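Long-range contacts in Na Glutathione S-transferase 2 (Necator americanus, PDB 2ON5), which binds glutathione and probably conjugates it to electrophilic compounds: residues A[145-150]-A[185-190]; A[87-92]-A[153-158]. One frame throughout, in Å; residues are numbered along the deposited sequence.

Contact 1: residues A[145-150]-A[185-190]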
loop_
_atom_site.group_PDB
_atom_site.type_symbol
_atom_site.label_atom_id
_atom_site.label_comp_id
_atom_site.label_asym_id
_atom_site.label_seq_id
_atom_site.Cartn_x
_atom_site.Cartn_y
_atom_site.Cartn_z
ATOM N N SER A 145 -22.489 -9.386 -5.432
ATOM C CA SER A 145 -21.988 -10.285 -6.470
ATOM C C SER A 145 -21.245 -11.474 -5.881
ATOM O O SER A 145 -20.990 -12.466 -6.573
ATOM C CB SER A 145 -21.042 -9.528 -7.376
ATOM O OG SER A 145 -19.787 -9.322 -6.723
ATOM N N GLY A 146 -20.865 -11.364 -4.616
ATOM C CA GLY A 146 -20.067 -12.418 -3.999
ATOM C C GLY A 146 -18.604 -12.045 -4.028
ATOM O O GLY A 146 -17.805 -12.674 -3.346
ATOM N N TYR A 147 -18.263 -11.003 -4.802
ATOM C CA TYR A 147 -16.903 -10.457 -4.834
ATOM C C TYR A 147 -16.844 -9.101 -4.126
ATOM O O TYR A 147 -17.872 -8.420 -3.945
ATOM C CB TYR A 147 -16.361 -10.338 -6.274
ATOM C CG TYR A 147 -16.344 -11.637 -7.063
ATOM C CD1 TYR A 147 -17.216 -11.832 -8.135
ATOM C CD2 TYR A 147 -15.472 -12.667 -6.731
ATOM C CE1 TYR A 147 -17.218 -13.016 -8.859
ATOM C CE2 TYR A 147 -15.458 -13.852 -7.440
ATOM C CZ TYR A 147 -16.331 -14.031 -8.502
ATOM O OH TYR A 147 -16.306 -15.233 -9.219
ATOM N N LEU A 148 -15.635 -8.692 -3.747
ATOM C CA LEU A 148 -15.498 -7.505 -2.890
ATOM C C LEU A 148 -15.877 -6.219 -3.633
ATOM O O LEU A 148 -16.524 -5.340 -3.059
ATOM C CB LEU A 148 -14.094 -7.423 -2.300
ATOM C CG LEU A 148 -13.773 -8.559 -1.323
ATOM C CD1 LEU A 148 -12.250 -8.648 -1.185
ATOM C CD2 LEU A 148 -14.466 -8.315 0.044
ATOM N N VAL A 149 -15.490 -6.129 -4.908
ATOM C CA VAL A 149 -15.800 -4.946 -5.724
ATOM C C VAL A 149 -16.274 -5.401 -7.102
ATOM O O VAL A 149 -15.602 -6.187 -7.769
ATOM C CB VAL A 149 -14.596 -3.995 -5.890
ATOM C CG1 VAL A 149 -15.007 -2.732 -6.639
ATOM C CG2 VAL A 149 -14.001 -3.601 -4.531
ATOM N N GLY A 150 -17.436 -4.910 -7.532
ATOM C CA GLY A 150 -17.925 -5.252 -8.867
ATOM C C GLY A 150 -18.415 -6.691 -8.983
ATOM O O GLY A 150 -18.657 -7.373 -7.965
ATOM N N ALA A 185 -14.270 -16.973 0.273
ATOM C CA ALA A 185 -13.071 -17.786 0.012
ATOM C C ALA A 185 -13.419 -18.966 -0.883
ATOM O O ALA A 185 -12.670 -19.277 -1.822
ATOM C CB ALA A 185 -12.424 -18.271 1.315
ATOM N N GLU A 186 -14.569 -19.596 -0.637
ATOM C CA GLU A 186 -14.901 -20.820 -1.373
ATOM C C GLU A 186 -15.378 -20.519 -2.795
ATOM O O GLU A 186 -15.099 -21.298 -3.694
ATOM C CB GLU A 186 -15.878 -21.722 -0.616
ATOM C CG GLU A 186 -15.239 -22.323 0.650
ATOM C CD GLU A 186 -16.155 -23.322 1.367
ATOM O OE1 GLU A 186 -15.664 -23.980 2.298
ATOM O OE2 GLU A 186 -17.344 -23.444 1.002
ATOM N N LYS A 187 -16.056 -19.385 -2.977
ATOM C CA LYS A 187 -16.405 -18.894 -4.329
ATOM C C LYS A 187 -15.160 -18.636 -5.194
ATOM O O LYS A 187 -15.025 -19.188 -6.297
ATOM C CB LYS A 187 -17.294 -17.649 -4.246
ATOM C CG LYS A 187 -17.729 -17.085 -5.629
ATOM C CD LYS A 187 -18.588 -15.836 -5.473
ATOM C CE LYS A 187 -19.139 -15.368 -6.819
ATOM N NZ LYS A 187 -20.220 -16.278 -7.220
ATOM N N VAL A 188 -14.239 -17.825 -4.672
ATOM C CA VAL A 188 -12.980 -17.476 -5.361
ATOM C C VAL A 188 -12.164 -18.709 -5.715
ATOM O O VAL A 188 -11.765 -18.882 -6.863
ATOM C CB VAL A 188 -12.155 -16.452 -4.511
ATOM C CG1 VAL A 188 -10.733 -16.177 -5.108
ATOM C CG2 VAL A 188 -12.961 -15.114 -4.358
ATOM N N ARG A 189 -11.957 -19.586 -4.740
ATOM C CA ARG A 189 -11.084 -20.753 -4.899
ATOM C C ARG A 189 -11.646 -21.853 -5.808
ATOM O O ARG A 189 -10.907 -22.752 -6.211
ATOM C CB ARG A 189 -10.670 -21.294 -3.525
ATOM C CG ARG A 189 -9.667 -20.352 -2.827
ATOM C CD ARG A 189 -9.611 -20.535 -1.298
ATOM N NE ARG A 189 -9.406 -21.934 -0.892
ATOM C CZ ARG A 189 -8.228 -22.557 -0.808
ATOM N NH1 ARG A 189 -7.086 -21.940 -1.145
ATOM N NH2 ARG A 189 -8.195 -23.834 -0.415
ATOM N N SER A 190 -12.933 -21.756 -6.147
ATOM C CA SER A 190 -13.582 -22.712 -7.049
ATOM C C SER A 190 -13.519 -22.267 -8.516
ATOM O O SER A 190 -13.929 -23.021 -9.403
ATOM C CB SER A 190 -15.029 -22.968 -6.628
ATOM O OG SER A 190 -15.791 -21.759 -6.732
#
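Lys187 lays the end of its aliphatic chain over one face of the Tyr147 ring. The touching atom is CE. It lies 3.9 Å from the centroid of the Tyr147 ring and 27° off the ring normal, which makes this a CH-pi contact. CE sits toward the rim, and its nearest ring atom is Tyr147 CZ at 3.5 Å. The two side chains cross at about a right angle. Lys187 is stretched out from CA to CE and bends only at the last bond (chi4 74°), which turns NZ away from the ring. The methylene, not the ammonium, therefore meets the aromatic face.

Val188 approaches the same ring differently. Its CG2 comes to the edge, near the ring plane, 4.2 Å from Tyr147 CE2. The helix thus touches the tyrosine on a face and at an edge through two successive residues.

The lysine chain also runs past the backbone of the loop. Lys187 CD lies 4.0 Å from Gly146 CA, and Lys187 CE is 3.5 Å from Ser145 O. Gly146 has a positive phi and no side chain in the way of the lysine.

The loop is braced from within. Ser145 OG accepts from Tyr147 N at 3.0 Å, an ST turn. It also donates to Gly150 O at 2.6 Å, in the carbonyl plane. Two bonds on one hydroxyl thus tie the start of the loop to Tyr147 and to Gly150. In the other segment, Ser190 OG donates to Lys187 O.

This is a surface contact within the helical domain. It joins the loop between helices 117-143 and 155-168 to helix 179-189. Val188 also packs on Ala161 of helix 155-168 and on Leu194 of helix 192-200.

Contact 2: residues A[87-92]-A[153-158]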
loop_
_atom_site.group_PDB
_atom_site.type_symbol
_atom_site.label_atom_id
_atom_site.label_comp_id
_atom_site.label_asym_id
_atom_site.label_seq_id
_atom_site.Cartn_x
_atom_site.Cartn_y
_atom_site.Cartn_z
ATOM N N LEU A 87 -11.477 1.556 -6.191
ATOM C CA LEU A 87 -12.180 0.860 -5.093
ATOM C C LEU A 87 -11.456 -0.438 -4.756
ATOM O O LEU A 87 -11.241 -0.768 -3.584
ATOM C CB LEU A 87 -13.640 0.616 -5.450
ATOM C CG LEU A 87 -14.492 1.899 -5.375
ATOM C CD1 LEU A 87 -15.904 1.615 -5.938
ATOM C CD2 LEU A 87 -14.551 2.391 -3.899
ATOM N N VAL A 88 -11.025 -1.138 -5.794
ATOM C CA VAL A 88 -10.201 -2.366 -5.593
ATOM C C VAL A 88 -8.914 -2.067 -4.799
ATOM O O VAL A 88 -8.598 -2.773 -3.816
ATOM C CB VAL A 88 -9.886 -3.063 -6.938
ATOM C CG1 VAL A 88 -8.845 -4.256 -6.746
ATOM C CG2 VAL A 88 -11.183 -3.578 -7.575
ATOM N N ASP A 89 -8.186 -1.028 -5.220
ATOM C CA ASP A 89 -7.015 -0.529 -4.492
ATOM C C ASP A 89 -7.302 -0.237 -3.023
ATOM O O ASP A 89 -6.505 -0.605 -2.152
ATOM C CB ASP A 89 -6.437 0.742 -5.146
ATOM C CG ASP A 89 -5.819 0.486 -6.516
ATOM O OD1 ASP A 89 -5.776 -0.688 -6.936
ATOM O OD2 ASP A 89 -5.323 1.474 -7.125
ATOM N N SER A 90 -8.403 0.459 -2.748
ATOM C CA SER A 90 -8.736 0.828 -1.343
ATOM C C SER A 90 -8.966 -0.408 -0.452
ATOM O O SER A 90 -8.521 -0.431 0.711
ATOM C CB SER A 90 -9.952 1.780 -1.306
ATOM O OG SER A 90 -11.171 1.106 -1.545
ATOM N N VAL A 91 -9.637 -1.429 -0.997
ATOM C CA VAL A 91 -9.814 -2.714 -0.305
ATOM C C VAL A 91 -8.474 -3.406 -0.074
ATOM O O VAL A 91 -8.215 -3.927 1.047
ATOM C CB VAL A 91 -10.826 -3.675 -1.043
ATOM C CG1 VAL A 91 -10.891 -5.064 -0.352
ATOM C CG2 VAL A 91 -12.238 -3.061 -1.058
ATOM N N ALA A 92 -7.620 -3.416 -1.110
ATOM C CA ALA A 92 -6.309 -4.046 -0.990
ATOM C C ALA A 92 -5.479 -3.331 0.064
ATOM O O ALA A 92 -4.746 -3.970 0.814
ATOM C CB ALA A 92 -5.568 -4.043 -2.364
ATOM N N VAL A 153 -13.993 -11.328 -10.393
ATOM C CA VAL A 153 -12.834 -11.502 -9.486
ATOM C C VAL A 153 -11.753 -10.448 -9.726
ATOM O O VAL A 153 -11.448 -10.109 -10.875
ATOM C CB VAL A 153 -12.242 -12.951 -9.538
ATOM C CG1 VAL A 153 -11.524 -13.244 -10.886
ATOM C CG2 VAL A 153 -11.304 -13.213 -8.327
ATOM N N THR A 154 -11.199 -9.916 -8.635
ATOM C CA THR A 154 -10.083 -8.984 -8.714
ATOM C C THR A 154 -8.949 -9.423 -7.788
ATOM O O THR A 154 -9.115 -10.342 -6.977
ATOM C CB THR A 154 -10.474 -7.521 -8.335
ATOM O OG1 THR A 154 -10.763 -7.454 -6.943
ATOM C CG2 THR A 154 -11.636 -7.024 -9.186
ATOM N N TYR A 155 -7.808 -8.752 -7.880
ATOM C CA TYR A 155 -6.688 -9.161 -7.004
ATOM C C TYR A 155 -7.000 -8.966 -5.516
ATOM O O TYR A 155 -6.408 -9.633 -4.654
ATOM C CB TYR A 155 -5.359 -8.523 -7.433
ATOM C CG TYR A 155 -5.208 -7.063 -7.083
ATOM C CD1 TYR A 155 -4.655 -6.697 -5.862
ATOM C CD2 TYR A 155 -5.609 -6.048 -7.965
ATOM C CE1 TYR A 155 -4.516 -5.356 -5.501
ATOM C CE2 TYR A 155 -5.464 -4.684 -7.611
ATOM C CZ TYR A 155 -4.921 -4.364 -6.370
ATOM O OH TYR A 155 -4.768 -3.058 -5.968
ATOM N N ALA A 156 -7.936 -8.067 -5.201
ATOM C CA ALA A 156 -8.334 -7.924 -3.804
ATOM C C ALA A 156 -9.042 -9.215 -3.314
ATOM O O ALA A 156 -8.823 -9.640 -2.181
ATOM C CB ALA A 156 -9.220 -6.680 -3.607
ATOM N N ASP A 157 -9.885 -9.816 -4.162
ATOM C CA ASP A 157 -10.510 -11.117 -3.857
ATOM C C ASP A 157 -9.448 -12.194 -3.586
ATOM O O ASP A 157 -9.559 -12.979 -2.635
ATOM C CB ASP A 157 -11.432 -11.565 -4.979
ATOM C CG ASP A 157 -12.612 -10.622 -5.166
ATOM O OD1 ASP A 157 -12.717 -10.045 -6.275
ATOM O OD2 ASP A 157 -13.374 -10.436 -4.172
ATOM N N LEU A 158 -8.421 -12.199 -4.423
ATOM C CA LEU A 158 -7.404 -13.231 -4.349
ATOM C C LEU A 158 -6.665 -13.081 -3.041
ATOM O O LEU A 158 -6.441 -14.075 -2.355
ATOM C CB LEU A 158 -6.441 -13.156 -5.552
ATOM C CG LEU A 158 -7.046 -13.361 -6.960
ATOM C CD1 LEU A 158 -6.025 -13.161 -8.105
ATOM C CD2 LEU A 158 -7.702 -14.740 -7.085
#
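Ala92 and Ala156 mark the closest backbone approach, with their CA atoms 5.2 Å apart, where helix 82-101 meets the first turn of helix 155-168. Ala156 CB points into the other helix and lies 4.0 Å from both Val88 CG1 and Val91 CG1. Val88 CG1 also presses on Tyr155 CE2 at 3.5 Å, while Val88 CG2 rests beside the Thr154 side chain. Tyr155 CG stands between its backbone N and carbonyl carbon (chi1 75°), and the ring reaches to helix 82-101. Ala92 CB meets CE1 of this ring obliquely at 3.6 Å. The Tyr155 hydroxyl donates to Asp89 OD1 at 2.8 Å, from above the carboxylate plane, which lies 51° from the ring plane.

Thr154, the N-cap, forms a capping box with Asp157, its N donating to Asp157 OD1 on the anti lone pair. Thr154 OG1 also accepts a weak bond from Ala156 N. A Ser/Thr-x-x-Asp capping box opening this helix is a well-known feature of the glutathione S-transferase fold.

The contact is fully buried in the helical domain. Asp89 makes salt bridges to Arg69 of helix 64-75 and to Arg69 of the second subunit. Tyr155 packs against helices 16-25 and 64-75, and Val91 against helix 117-143.

The centres of contacts 1 and 2 lie 11 Å apart, and their segments alternate along the chain. Loop 145-150 of contact 1 folds back onto both segments of contact 2. Leu148 N lies 2.9 Å from Asp157 OD2, a probable hydrogen bond. Asp157 thus serves the capping box with one oxygen and the loop with the other. Val149 CG1 packs on Leu87 CB at 3.8 Å. Contact 1 is peripheral. The Ala92 side chain of contact 2 is about 10 Å from a bound glutathione. Lys96 and Ser64, which line the glutathione pocket, lie on helix 82-101 and at the start of helix 64-75, the helix that also holds Arg69.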